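PDB 3E8L: serine proteinase inhibitor A from Sagittaria sagittifolia, which probably inhibits trypsin and chymotrypsin simultaneously through two reactive sites, and kallikrein weakly, as a Kunitz-type inhibitor. Local coordinates for residues A[100-105]-A[127-132]; A[112-117]-A[162-167]; A[30-35]-A[177-182]; A[16-21]-A[76-81]. The protein carries 2 engineered substitutions. All coordinates share one frame; numbering follows the deposited sequence.

Contact 1: residues A[100-105]-A[127-132]; sequences AWSIGK and NFSWFE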
loop_
_atom_site.group_PDB
_atom_site.type_symbol
_atom_site.label_atom_id
_atom_site.label_comp_id
_atom_site.label_asym_id
_atom_site.label_seq_id
_atom_site.Cartn_x
_atom_site.Cartn_y
_atom_site.Cartn_z
ATOM N N ALA A 100 -3.812 -6.060 -3.032
ATOM C CA ALA A 100 -3.681 -5.337 -1.764
ATOM C C ALA A 100 -5.009 -4.656 -1.404
ATOM O O ALA A 100 -5.759 -4.234 -2.289
ATOM C CB ALA A 100 -2.551 -4.335 -1.842
ATOM N N TRP A 101 -5.303 -4.571 -0.118
ATOM C CA TRP A 101 -6.516 -3.928 0.350
ATOM C C TRP A 101 -6.355 -2.437 0.299
ATOM O O TRP A 101 -5.242 -1.932 0.453
ATOM C CB TRP A 101 -6.779 -4.291 1.811
ATOM C CG TRP A 101 -7.233 -5.663 2.066
ATOM C CD1 TRP A 101 -7.055 -6.760 1.267
ATOM C CD2 TRP A 101 -7.918 -6.127 3.240
ATOM N NE1 TRP A 101 -7.619 -7.874 1.862
ATOM C CE2 TRP A 101 -8.144 -7.507 3.078
ATOM C CE3 TRP A 101 -8.378 -5.506 4.399
ATOM C CZ2 TRP A 101 -8.803 -8.266 4.033
ATOM C CZ3 TRP A 101 -9.020 -6.268 5.348
ATOM C CH2 TRP A 101 -9.233 -7.626 5.158
ATOM N N SER A 102 -7.462 -1.708 0.118
ATOM C CA SER A 102 -7.430 -0.273 0.442
ATOM C C SER A 102 -8.758 0.393 0.760
ATOM O O SER A 102 -9.823 -0.175 0.522
ATOM C CB SER A 102 -6.638 0.531 -0.604
ATOM O OG SER A 102 -7.216 0.434 -1.856
ATOM N N ILE A 103 -8.671 1.587 1.340
ATOM C CA ILE A 103 -9.823 2.402 1.625
ATOM C C ILE A 103 -10.364 2.940 0.319
ATOM O O ILE A 103 -9.684 3.632 -0.423
ATOM C CB ILE A 103 -9.472 3.581 2.522
ATOM C CG1 ILE A 103 -8.647 3.109 3.708
ATOM C CG2 ILE A 103 -10.750 4.254 3.014
ATOM C CD1 ILE A 103 -7.929 4.210 4.393
ATOM N N GLY A 104 -11.602 2.618 0.036
ATOM C CA GLY A 104 -12.190 3.044 -1.210
ATOM C C GLY A 104 -12.930 4.352 -1.075
ATOM O O GLY A 104 -13.368 4.732 0.021
ATOM N N LYS A 105 -13.049 5.030 -2.214
ATOM C CA LYS A 105 -13.902 6.192 -2.410
ATOM C C LYS A 105 -15.297 5.852 -1.875
ATOM O O LYS A 105 -15.783 4.737 -2.081
ATOM C CB LYS A 105 -13.952 6.464 -3.918
ATOM C CG LYS A 105 -14.901 7.538 -4.391
ATOM C CD LYS A 105 -14.609 7.864 -5.861
ATOM C CE LYS A 105 -15.193 9.203 -6.262
ATOM N NZ LYS A 105 -14.529 9.711 -7.492
ATOM N N ASN A 127 -1.535 1.235 -5.451
ATOM C CA ASN A 127 -2.522 1.619 -4.429
ATOM C C ASN A 127 -2.651 0.577 -3.333
ATOM O O ASN A 127 -2.758 -0.624 -3.604
ATOM C CB ASN A 127 -3.912 1.848 -5.038
ATOM C CG ASN A 127 -3.960 3.048 -5.957
ATOM O OD1 ASN A 127 -3.147 3.963 -5.847
ATOM N ND2 ASN A 127 -4.905 3.044 -6.882
ATOM N N PHE A 128 -2.608 1.032 -2.092
ATOM C CA PHE A 128 -2.966 0.170 -0.991
ATOM C C PHE A 128 -3.079 1.032 0.233
ATOM O O PHE A 128 -2.509 2.113 0.291
ATOM C CB PHE A 128 -1.956 -0.958 -0.776
ATOM C CG PHE A 128 -0.587 -0.488 -0.452
ATOM C CD1 PHE A 128 0.293 -0.095 -1.459
ATOM C CD2 PHE A 128 -0.144 -0.453 0.859
ATOM C CE1 PHE A 128 1.582 0.351 -1.155
ATOM C CE2 PHE A 128 1.157 -0.017 1.152
ATOM C CZ PHE A 128 2.003 0.387 0.149
ATOM N N SER A 129 -3.841 0.553 1.199
ATOM C CA SER A 129 -3.904 1.225 2.468
ATOM C C SER A 129 -3.181 0.385 3.513
ATOM O O SER A 129 -2.680 -0.707 3.228
ATOM C CB SER A 129 -5.356 1.514 2.820
ATOM O OG SER A 129 -5.924 2.293 1.774
ATOM N N TRP A 130 -3.101 0.929 4.713
ATOM C CA TRP A 130 -2.318 0.349 5.770
ATOM C C TRP A 130 -3.292 -0.030 6.864
ATOM O O TRP A 130 -4.005 0.822 7.391
ATOM C CB TRP A 130 -1.319 1.385 6.278
ATOM C CG TRP A 130 -0.193 1.716 5.315
ATOM C CD1 TRP A 130 -0.074 2.834 4.518
ATOM C CD2 TRP A 130 0.981 0.921 5.064
ATOM N NE1 TRP A 130 1.110 2.782 3.795
ATOM C CE2 TRP A 130 1.768 1.620 4.107
ATOM C CE3 TRP A 130 1.442 -0.314 5.554
ATOM C CZ2 TRP A 130 2.985 1.125 3.639
ATOM C CZ3 TRP A 130 2.657 -0.798 5.093
ATOM C CH2 TRP A 130 3.416 -0.083 4.141
ATOM N N PHE A 131 -3.341 -1.312 7.202
ATOM C CA PHE A 131 -4.293 -1.779 8.187
ATOM C C PHE A 131 -3.642 -2.189 9.497
ATOM O O PHE A 131 -2.516 -2.693 9.537
ATOM C CB PHE A 131 -5.177 -2.865 7.591
ATOM C CG PHE A 131 -5.948 -2.389 6.403
ATOM C CD1 PHE A 131 -7.289 -2.031 6.525
ATOM C CD2 PHE A 131 -5.330 -2.261 5.163
ATOM C CE1 PHE A 131 -8.014 -1.571 5.418
ATOM C CE2 PHE A 131 -6.045 -1.804 4.062
ATOM C CZ PHE A 131 -7.384 -1.455 4.199
ATOM N N GLU A 132 -4.392 -1.957 10.564
ATOM C CA GLU A 132 -3.907 -1.999 11.918
ATOM C C GLU A 132 -4.802 -2.988 12.638
ATOM O O GLU A 132 -6.024 -2.919 12.494
ATOM C CB GLU A 132 -4.086 -0.594 12.503
ATOM C CG GLU A 132 -3.550 -0.355 13.903
ATOM C CD GLU A 132 -3.675 1.099 14.332
ATOM O OE1 GLU A 132 -3.455 1.995 13.497
ATOM O OE2 GLU A 132 -3.985 1.359 15.509
#
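Trp-101 and Ser-102 meet Phe-128 and Ser-129 in the beta-trefoil where strands 101-103 and 130-132 run at 92° to each other; residues 128-129, just ahead of the second strand, make the backbone contact, the CA atoms of Ser-102 and Ser-129 being 4.3 Å apart. Two nearly straight hydrogen bonds fix this crossing. The N-H of Ser-129 reaches O of Trp-101 (2.9 Å), lying in the carbonyl plane on a lone pair, and the N-H of Ile-103 reaches OG of Ser-129, also at 2.9 Å. Ser-129 therefore binds through backbone and side chain alike: a chi1 of -57° sets OG beside its own backbone N, facing strand 101-103, where CG1 of Ile-103 lies 3.4 Å from OG.

Beside this crossing, two buried aromatic side chains meet. The edge of the Trp-101 six-membered ring is directed at the face of Phe-131 in a T-shaped pair, planes at 82°, with CE3 above the middle of the phenyl ring. Trp-101 CB also lies 3.4 Å from Phe-131 CE2, and Phe-87 meets both rings. At the other end, the Phe-128 ring leads away to a cation-pi contact with Lys-86, while Phe-128 CB touches Ala-100 CB at 3.6 Å.

Contact 2: residues A[112-117]-A[162-167]; sequences ISFQPI and FNVNGR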
loop_
_atom_site.group_PDB
_atom_site.type_symbol
_atom_site.label_atom_id
_atom_site.label_comp_id
_atom_site.label_asym_id
_atom_site.label_seq_id
_atom_site.Cartn_x
_atom_site.Cartn_y
_atom_site.Cartn_z
ATOM N N ILE A 112 -27.009 2.085 0.684
ATOM C CA ILE A 112 -26.002 2.347 1.700
ATOM C C ILE A 112 -24.902 3.273 1.153
ATOM O O ILE A 112 -24.350 3.029 0.073
ATOM C CB ILE A 112 -25.378 1.030 2.261
ATOM C CG1 ILE A 112 -26.456 0.063 2.768
ATOM C CG2 ILE A 112 -24.397 1.330 3.373
ATOM C CD1 ILE A 112 -27.064 0.383 4.124
ATOM N N SER A 113 -24.617 4.346 1.889
ATOM C CA SER A 113 -23.483 5.199 1.582
ATOM C C SER A 113 -22.346 4.878 2.529
ATOM O O SER A 113 -22.504 4.957 3.759
ATOM C CB SER A 113 -23.847 6.671 1.668
ATOM O OG SER A 113 -24.787 6.984 0.655
ATOM N N PHE A 114 -21.208 4.493 1.955
ATOM C CA PHE A 114 -20.023 4.200 2.733
ATOM C C PHE A 114 -18.747 4.266 1.899
ATOM O O PHE A 114 -18.790 4.317 0.669
ATOM C CB PHE A 114 -20.154 2.831 3.410
ATOM C CG PHE A 114 -20.136 1.646 2.457
ATOM C CD1 PHE A 114 -19.335 0.534 2.738
ATOM C CD2 PHE A 114 -20.923 1.626 1.301
ATOM C CE1 PHE A 114 -19.316 -0.571 1.897
ATOM C CE2 PHE A 114 -20.907 0.527 0.446
ATOM C CZ PHE A 114 -20.097 -0.581 0.752
ATOM N N GLN A 115 -17.619 4.289 2.603
ATOM C CA GLN A 115 -16.323 4.042 2.004
ATOM C C GLN A 115 -16.000 2.560 2.179
ATOM O O GLN A 115 -15.688 2.129 3.283
ATOM C CB GLN A 115 -15.248 4.887 2.678
ATOM C CG GLN A 115 -15.445 6.369 2.558
ATOM C CD GLN A 115 -14.321 7.116 3.219
ATOM O OE1 GLN A 115 -14.458 7.583 4.353
ATOM N NE2 GLN A 115 -13.170 7.174 2.544
ATOM N N PRO A 116 -16.083 1.766 1.091
ATOM C CA PRO A 116 -15.775 0.347 1.290
ATOM C C PRO A 116 -14.285 0.108 1.430
ATOM O O PRO A 116 -13.489 0.963 1.044
ATOM C CB PRO A 116 -16.277 -0.307 -0.002
ATOM C CG PRO A 116 -16.318 0.782 -0.998
ATOM C CD PRO A 116 -16.632 2.030 -0.252
ATOM N N ILE A 117 -13.912 -1.030 2.007
ATOM C CA ILE A 117 -12.557 -1.526 1.875
ATOM C C ILE A 117 -12.590 -2.323 0.578
ATOM O O ILE A 117 -13.487 -3.156 0.377
ATOM C CB ILE A 117 -12.148 -2.458 3.041
ATOM C CG1 ILE A 117 -12.395 -1.782 4.391
ATOM C CG2 ILE A 117 -10.694 -2.857 2.908
ATOM C CD1 ILE A 117 -11.844 -0.373 4.483
ATOM N N PHE A 162 -21.151 -3.383 6.799
ATOM C CA PHE A 162 -22.382 -2.851 6.213
ATOM C C PHE A 162 -23.211 -3.936 5.510
ATOM O O PHE A 162 -22.694 -4.649 4.652
ATOM C CB PHE A 162 -22.053 -1.759 5.185
ATOM C CG PHE A 162 -21.362 -0.565 5.760
ATOM C CD1 PHE A 162 -22.099 0.542 6.165
ATOM C CD2 PHE A 162 -19.975 -0.530 5.876
ATOM C CE1 PHE A 162 -21.464 1.679 6.699
ATOM C CE2 PHE A 162 -19.336 0.595 6.408
ATOM C CZ PHE A 162 -20.091 1.710 6.816
ATOM N N ASN A 163 -24.492 -4.048 5.850
ATOM C CA ASN A 163 -25.391 -4.981 5.148
ATOM C C ASN A 163 -25.831 -4.348 3.831
ATOM O O ASN A 163 -26.687 -3.463 3.809
ATOM C CB ASN A 163 -26.597 -5.393 6.016
ATOM C CG ASN A 163 -27.526 -6.425 5.328
ATOM O OD1 ASN A 163 -28.124 -7.279 5.995
ATOM N ND2 ASN A 163 -27.667 -6.333 4.008
ATOM N N VAL A 164 -25.228 -4.815 2.741
ATOM C CA VAL A 164 -25.474 -4.282 1.408
ATOM C C VAL A 164 -26.104 -5.366 0.529
ATOM O O VAL A 164 -25.434 -6.329 0.158
ATOM C CB VAL A 164 -24.165 -3.825 0.777
ATOM C CG1 VAL A 164 -24.407 -3.251 -0.592
ATOM C CG2 VAL A 164 -23.499 -2.795 1.655
ATOM N N ASN A 165 -27.384 -5.208 0.198
ATOM C CA ASN A 165 -28.131 -6.228 -0.557
ATOM C C ASN A 165 -27.877 -7.630 0.009
ATOM O O ASN A 165 -27.434 -8.519 -0.714
ATOM C CB ASN A 165 -27.754 -6.215 -2.054
ATOM C CG ASN A 165 -28.047 -4.889 -2.741
ATOM O OD1 ASN A 165 -27.179 -4.331 -3.433
ATOM N ND2 ASN A 165 -29.261 -4.373 -2.556
ATOM N N GLY A 166 -28.102 -7.812 1.307
ATOM C CA GLY A 166 -27.955 -9.125 1.927
ATOM C C GLY A 166 -26.529 -9.573 2.232
ATOM O O GLY A 166 -26.329 -10.463 3.059
ATOM N N ARG A 167 -25.535 -8.966 1.584
ATOM C CA ARG A 167 -24.141 -9.342 1.816
ATOM C C ARG A 167 -23.460 -8.406 2.824
ATOM O O ARG A 167 -23.719 -7.194 2.846
ATOM C CB ARG A 167 -23.355 -9.437 0.501
ATOM C CG ARG A 167 -23.826 -10.584 -0.382
ATOM C CD ARG A 167 -22.974 -10.774 -1.609
ATOM N NE ARG A 167 -23.758 -11.335 -2.715
ATOM C CZ ARG A 167 -23.579 -12.553 -3.247
ATOM N NH1 ARG A 167 -22.623 -13.371 -2.784
ATOM N NH2 ARG A 167 -24.368 -12.964 -4.250
#
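Phe-114 and Phe-162 form the tight centre of this contact, in which strand 113-119 of the beta-trefoil packs against one end of the hairpin built from strands 159-164 and 167-172. The two side chains point in opposing directions and overlap along their lengths. CB of Phe-114 sits over the face of Phe-162, 3.7 Å from the ring centroid, a CH-pi contact. The rings themselves are oblique, with planes at 47°, and they come as near as 3.4 Å between CD1 of Phe-114 and CD2 of Phe-162. This overlap goes with a Phe-114 CG set between the backbone N and the carbonyl carbon (chi1 68°), and CD of Pro-116 covers one face of the Phe-114 ring. Leu-169 of the hairpin's second strand touches both Phe-114 and Val-164.

Partly exposed Ile-112 lays CG2 3.7 Å from Phe-162 CD1 but packs more loosely on buried Val-164, Ile-112 CG1 standing 4.3 Å from Val-164 CG2. The solvent side lies at Asn-163 and at Asn-165 and Gly-166, the exposed middle of a type I' turn. Two backbone bonds close that turn: the N-H of Val-164 donates to Arg-167 O at 2.8 Å, and the N-H of Arg-167 returns a bond to Val-164 O at 3.0 Å.

Contact 3: residues A[30-35]-A[177-182]; sequences YTIQSA and FTVQFQ. Engineered in segment 177-182: Gln-180 (natural residue Arg).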
loop_
_atom_site.group_PDB
_atom_site.type_symbol
_atom_site.label_atom_id
_atom_site.label_comp_id
_atom_site.label_asym_id
_atom_site.label_seq_id
_atom_site.Cartn_x
_atom_site.Cartn_y
_atom_site.Cartn_z
ATOM N N TYR A 30 -3.004 -16.372 6.237
ATOM C CA TYR A 30 -4.099 -16.411 7.205
ATOM C C TYR A 30 -5.392 -16.051 6.498
ATOM O O TYR A 30 -5.400 -15.205 5.622
ATOM C CB TYR A 30 -3.835 -15.425 8.356
ATOM C CG TYR A 30 -2.540 -15.734 9.082
ATOM C CD1 TYR A 30 -1.319 -15.301 8.580
ATOM C CD2 TYR A 30 -2.538 -16.502 10.235
ATOM C CE1 TYR A 30 -0.144 -15.611 9.211
ATOM C CE2 TYR A 30 -1.354 -16.806 10.890
ATOM C CZ TYR A 30 -0.162 -16.361 10.376
ATOM O OH TYR A 30 1.012 -16.678 11.016
ATOM N N THR A 31 -6.479 -16.711 6.863
ATOM C CA THR A 31 -7.794 -16.179 6.545
ATOM C C THR A 31 -8.202 -15.245 7.677
ATOM O O THR A 31 -7.679 -15.341 8.794
ATOM C CB THR A 31 -8.840 -17.300 6.312
ATOM O OG1 THR A 31 -8.900 -18.168 7.453
ATOM C CG2 THR A 31 -8.480 -18.126 5.067
ATOM N N ILE A 32 -9.107 -14.323 7.392
ATOM C CA ILE A 32 -9.585 -13.402 8.415
ATOM C C ILE A 32 -11.053 -13.753 8.699
ATOM O O ILE A 32 -11.918 -13.558 7.865
ATOM C CB ILE A 32 -9.355 -11.909 8.007
ATOM C CG1 ILE A 32 -7.862 -11.628 7.739
ATOM C CG2 ILE A 32 -9.903 -10.969 9.053
ATOM C CD1 ILE A 32 -7.545 -10.211 7.228
ATOM N N GLN A 33 -11.315 -14.320 9.867
ATOM C CA GLN A 33 -12.650 -14.799 10.204
ATOM C C GLN A 33 -13.337 -13.825 11.133
ATOM O O GLN A 33 -12.703 -13.300 12.036
ATOM C CB GLN A 33 -12.578 -16.172 10.876
ATOM C CG GLN A 33 -12.970 -17.369 9.972
ATOM C CD GLN A 33 -11.879 -17.752 8.953
ATOM O OE1 GLN A 33 -10.688 -17.584 9.215
ATOM N NE2 GLN A 33 -12.287 -18.271 7.795
ATOM N N SER A 34 -14.625 -13.575 10.913
ATOM C CA SER A 34 -15.429 -12.831 11.884
ATOM C C SER A 34 -15.551 -13.619 13.178
ATOM O O SER A 34 -15.848 -14.815 13.160
ATOM C CB SER A 34 -16.817 -12.523 11.339
ATOM O OG SER A 34 -17.675 -12.105 12.390
ATOM N N ALA A 35 -15.307 -12.951 14.296
ATOM C CA ALA A 35 -15.297 -13.609 15.591
ATOM C C ALA A 35 -16.629 -13.477 16.312
ATOM O O ALA A 35 -16.700 -13.624 17.526
ATOM C CB ALA A 35 -14.171 -13.065 16.449
ATOM N N PHE A 177 -17.412 -4.799 14.196
ATOM C CA PHE A 177 -16.938 -5.984 13.485
ATOM C C PHE A 177 -15.592 -6.386 14.078
ATOM O O PHE A 177 -14.668 -5.567 14.121
ATOM C CB PHE A 177 -16.799 -5.659 11.992
ATOM C CG PHE A 177 -16.445 -6.836 11.118
ATOM C CD1 PHE A 177 -17.428 -7.779 10.744
ATOM C CD2 PHE A 177 -15.148 -6.986 10.618
ATOM C CE1 PHE A 177 -17.117 -8.869 9.909
ATOM C CE2 PHE A 177 -14.820 -8.074 9.785
ATOM C CZ PHE A 177 -15.809 -9.016 9.430
ATOM N N THR A 178 -15.465 -7.613 14.538
ATOM C CA THR A 178 -14.256 -8.098 15.153
ATOM C C THR A 178 -13.790 -9.369 14.463
ATOM O O THR A 178 -14.569 -10.054 13.890
ATOM C CB THR A 178 -14.386 -8.247 16.680
ATOM O OG1 THR A 178 -15.203 -9.334 17.002
ATOM C CG2 THR A 178 -15.000 -7.128 17.270
ATOM N N VAL A 179 -12.496 -9.628 14.437
ATOM C CA VAL A 179 -11.971 -10.748 13.678
ATOM C C VAL A 179 -10.977 -11.597 14.438
ATOM O O VAL A 179 -10.447 -11.200 15.468
ATOM C CB VAL A 179 -11.299 -10.290 12.376
ATOM C CG1 VAL A 179 -12.268 -9.512 11.521
ATOM C CG2 VAL A 179 -10.068 -9.468 12.679
ATOM N N GLN A 180 -10.737 -12.783 13.901
ATOM C CA GLN A 180 -9.609 -13.609 14.280
ATOM C C GLN A 180 -8.797 -13.903 13.028
ATOM O O GLN A 180 -9.324 -13.931 11.923
ATOM C CB GLN A 180 -10.063 -14.926 14.912
ATOM C CG GLN A 180 -10.501 -14.823 16.360
ATOM C CD GLN A 180 -10.598 -16.176 17.039
ATOM O OE1 GLN A 180 -9.817 -16.492 17.933
ATOM N NE2 GLN A 180 -11.569 -16.974 16.625
ATOM N N PHE A 181 -7.507 -14.121 13.215
ATOM C CA PHE A 181 -6.632 -14.594 12.156
ATOM C C PHE A 181 -6.462 -16.090 12.332
ATOM O O PHE A 181 -6.249 -16.564 13.439
ATOM C CB PHE A 181 -5.296 -13.868 12.188
ATOM C CG PHE A 181 -5.416 -12.389 12.022
ATOM C CD1 PHE A 181 -5.638 -11.570 13.119
ATOM C CD2 PHE A 181 -5.295 -11.812 10.769
ATOM C CE1 PHE A 181 -5.738 -10.207 12.975
ATOM C CE2 PHE A 181 -5.385 -10.437 10.606
ATOM C CZ PHE A 181 -5.617 -9.631 11.711
ATOM N N GLN A 182 -6.601 -16.824 11.231
ATOM C CA GLN A 182 -6.636 -18.288 11.228
ATOM C C GLN A 182 -5.599 -18.741 10.219
ATOM O O GLN A 182 -5.592 -18.232 9.096
ATOM C CB GLN A 182 -8.004 -18.739 10.742
ATOM C CG GLN A 182 -8.343 -20.211 10.968
ATOM C CD GLN A 182 -9.189 -20.401 12.215
ATOM O OE1 GLN A 182 -10.087 -19.588 12.498
ATOM N NE2 GLN A 182 -8.890 -21.453 12.992
#
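The carbonyl O of Gln-182 is approached by two groups of the facing strand: the N-H of Thr-31 bonds to it at 2.8 Å, in the carbonyl plane, and CA of Tyr-30 adds a C-H...O contact at 3.0 Å. From here strands 30-34 and 179-182 run antiparallel, twisted to 149°, and so join the first and last strands of the beta-trefoil chain. The N-H of Gln-182 answers with a bond to Thr-31 O. Two residues on, Gln-33 and Gln-180 form a second hydrogen-bonded pair, Gln-33 N to Gln-180 O at 2.9 Å and Gln-180 N to Gln-33 O at 2.8 Å. Past the last pair, Ser-34 with Val-179, the N-H of Ala-35 adds a bond to Thr-178 O at 3.0 Å, from 40° above the carbonyl plane.

One face of this ribbon is apolar. Ile-32 runs beside the Phe-181 side chain in the same direction, with Ile-32 CG1 4.0 Å from Phe-181 CE2, and its CG2 branch packs 3.7 Å from CB of Val-179; Leu-43 and Leu-144 continue this layer. The other face carries glutamines, among them the engineered Gln-180. Here the Gln-33 chain bends at chi2 (76°), folding its amide back so that OE1 accepts from OG1 of Thr-31 at 2.6 Å and rests against CB of Gln-182.

Backbone bonds thus set the register while the two faces divide the work: the Ile-32 and Phe-181 side suits the protein interior, and on the other side Thr-31 OG1 is satisfied by Gln-33 OE1.

Contact 4: residues A[16-21]-A[76-81]; sequences GDAVQL and QPVMQL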
loop_
_atom_site.group_PDB
_atom_site.type_symbol
_atom_site.label_atom_id
_atom_site.label_comp_id
_atom_site.label_asym_id
_atom_site.label_seq_id
_atom_site.Cartn_x
_atom_site.Cartn_y
_atom_site.Cartn_z
ATOM N N GLY A 16 -3.242 -19.021 19.007
ATOM C CA GLY A 16 -2.420 -18.378 20.028
ATOM C C GLY A 16 -0.989 -18.131 19.584
ATOM O O GLY A 16 -0.156 -17.697 20.386
ATOM N N ASP A 17 -0.697 -18.417 18.313
ATOM C CA ASP A 17 0.637 -18.209 17.767
ATOM C C ASP A 17 0.728 -16.835 17.097
ATOM O O ASP A 17 -0.216 -16.378 16.449
ATOM C CB ASP A 17 0.995 -19.295 16.760
ATOM C CG ASP A 17 1.066 -20.691 17.377
ATOM O OD1 ASP A 17 1.540 -20.853 18.536
ATOM O OD2 ASP A 17 0.663 -21.648 16.672
ATOM N N ALA A 18 1.871 -16.184 17.227
ATOM C CA ALA A 18 2.031 -14.873 16.648
ATOM C C ALA A 18 1.789 -14.918 15.133
ATOM O O ALA A 18 2.218 -15.842 14.435
ATOM C CB ALA A 18 3.411 -14.304 16.974
ATOM N N VAL A 19 1.086 -13.910 14.633
ATOM C CA VAL A 19 0.814 -13.815 13.218
ATOM C C VAL A 19 2.091 -13.394 12.502
ATOM O O VAL A 19 2.665 -12.330 12.768
ATOM C CB VAL A 19 -0.341 -12.845 12.955
ATOM C CG1 VAL A 19 -0.484 -12.567 11.448
ATOM C CG2 VAL A 19 -1.639 -13.412 13.544
ATOM N N GLN A 20 2.543 -14.241 11.595
ATOM C CA GLN A 20 3.796 -13.969 10.892
ATOM C C GLN A 20 3.618 -13.082 9.670
ATOM O O GLN A 20 2.628 -13.195 8.937
ATOM C CB GLN A 20 4.500 -15.272 10.534
ATOM C CG GLN A 20 5.014 -16.008 11.767
ATOM C CD GLN A 20 5.306 -17.436 11.475
ATOM O OE1 GLN A 20 5.974 -17.758 10.492
ATOM N NE2 GLN A 20 4.823 -18.315 12.328
ATOM N N LEU A 21 4.581 -12.191 9.471
ATOM C CA LEU A 21 4.618 -11.350 8.287
ATOM C C LEU A 21 5.270 -12.030 7.085
ATOM O O LEU A 21 6.079 -12.961 7.215
ATOM C CB LEU A 21 5.369 -10.046 8.577
ATOM C CG LEU A 21 4.715 -8.856 9.285
ATOM C CD1 LEU A 21 3.190 -8.904 9.336
ATOM C CD2 LEU A 21 5.280 -8.677 10.626
ATOM N N GLN A 76 10.446 -6.379 12.104
ATOM C CA GLN A 76 10.584 -7.698 12.724
ATOM C C GLN A 76 9.490 -8.598 12.130
ATOM O O GLN A 76 8.505 -8.092 11.613
ATOM C CB GLN A 76 10.544 -7.607 14.261
ATOM C CG GLN A 76 9.573 -6.579 14.819
ATOM C CD GLN A 76 8.176 -6.948 14.480
ATOM O OE1 GLN A 76 7.492 -6.243 13.726
ATOM N NE2 GLN A 76 7.748 -8.099 14.971
ATOM N N PRO A 77 9.684 -9.928 12.148
ATOM C CA PRO A 77 8.842 -10.855 11.355
ATOM C C PRO A 77 7.410 -11.122 11.860
ATOM O O PRO A 77 6.721 -11.983 11.311
ATOM C CB PRO A 77 9.645 -12.173 11.397
ATOM C CG PRO A 77 10.991 -11.814 11.966
ATOM C CD PRO A 77 10.762 -10.646 12.842
ATOM N N VAL A 78 6.956 -10.400 12.874
ATOM C CA VAL A 78 5.683 -10.717 13.490
ATOM C C VAL A 78 4.782 -9.493 13.494
ATOM O O VAL A 78 5.263 -8.383 13.653
ATOM C CB VAL A 78 5.905 -11.307 14.925
ATOM C CG1 VAL A 78 5.521 -10.333 16.019
ATOM C CG2 VAL A 78 5.153 -12.595 15.078
ATOM N N MET A 79 3.482 -9.685 13.299
ATOM C CA MET A 79 2.547 -8.565 13.295
ATOM C C MET A 79 2.400 -8.023 14.715
ATOM O O MET A 79 2.112 -8.786 15.638
ATOM C CB MET A 79 1.193 -8.985 12.684
ATOM C CG MET A 79 0.086 -7.972 12.822
ATOM S SD MET A 79 -1.487 -8.232 11.949
ATOM C CE MET A 79 -1.324 -9.793 11.136
ATOM N N GLN A 80 2.623 -6.716 14.887
ATOM C CA GLN A 80 2.524 -6.085 16.216
ATOM C C GLN A 80 1.278 -5.225 16.367
ATOM O O GLN A 80 0.924 -4.483 15.458
ATOM C CB GLN A 80 3.778 -5.270 16.563
ATOM C CG GLN A 80 4.992 -6.096 17.002
ATOM C CD GLN A 80 6.320 -5.319 16.902
ATOM O OE1 GLN A 80 6.407 -4.281 16.215
ATOM N NE2 GLN A 80 7.361 -5.824 17.585
ATOM N N LEU A 81 0.625 -5.334 17.525
ATOM C CA LEU A 81 -0.560 -4.542 17.859
ATOM C C LEU A 81 -0.339 -3.059 17.644
ATOM O O LEU A 81 0.681 -2.514 18.037
ATOM C CB LEU A 81 -0.961 -4.791 19.304
ATOM C CG LEU A 81 -2.223 -5.581 19.652
ATOM C CD1 LEU A 81 -2.797 -6.339 18.511
ATOM C CD2 LEU A 81 -1.937 -6.492 20.826
#
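Ala-18 turns its CB toward Val-78 at the start of this meeting of two irregular loops on the beta-trefoil, although the modelled spacing of their methyl groups is too short to be trusted. Val-19 follows with the first firm link: its O takes the N-H of Met-79 at 2.8 Å, in an almost straight bond close to the carbonyl axis. The side chains of Val-19 and Met-79 leave their backbones as neighbours on a common heading; their CB atoms are 4.2 Å apart, while the closer approach at the methionine methyl is doubtful. Phe-69 and Phe-181 pack against both side chains, and Val-11 adds backbone bonds to both residues.

Gln-20 is the bridge residue, its CA 4.6 Å from that of Val-78. CA of Gln-20 makes a C-H...O contact with Pro-77 O at 3.6 Å, its CB points away from residues 76-81, and its backbone N is bonded to OH of Tyr-30.

Leu-21 closes the walk. Its N-H bonds to Pro-77 O at 2.8 Å, approaching from 39° above the carbonyl plane. The side chain crosses that of Met-79 at about a right angle, and Leu-21 CD1 is 3.9 Å from Met-79 CB, with Phe-69 and Tyr-85 beside it; the placement of Leu-21 CD2, too close to Val-78 C, is doubtful. Within residues 76-81, Gln-76 folds back so that its NE2 donates to Val-78 O at 2.8 Å, with Val-78 O close to the plane of the Gln-76 amide.

The chemistry implies that two backbone bonds, not a continuous ladder, fix how these loops meet, while Val-19, Leu-21 and Met-79 bury the apolar surface beneath them.

Overall arrangement
Contacts 1 and 3 lie nearer the middle of the chain, on opposite sides of its centre, with half of their touching residues buried and none exposed; they meet where Trp-101 CH2 packs on Ile-32 CD1. Contacts 2 and 4 sit at the periphery, each with exposed residues, about 30 Å apart between centres. Contacts 1 and 2 share a sheet through neighbouring strands 101-103 and 113-119, joined by a probable hydrogen bond from Gly-104 N to Pro-116 O. Contacts 3 and 4 connect through Tyr-30 OH, Gln-20 N, Phe-181 and Val-19. Their chemistry differs: a ladder in contact 3, two backbone bonds between loops in contact 4, a serine-centred crossing with a T-shaped aromatic pair in contact 1, and apolar side-chain packing in contact 2.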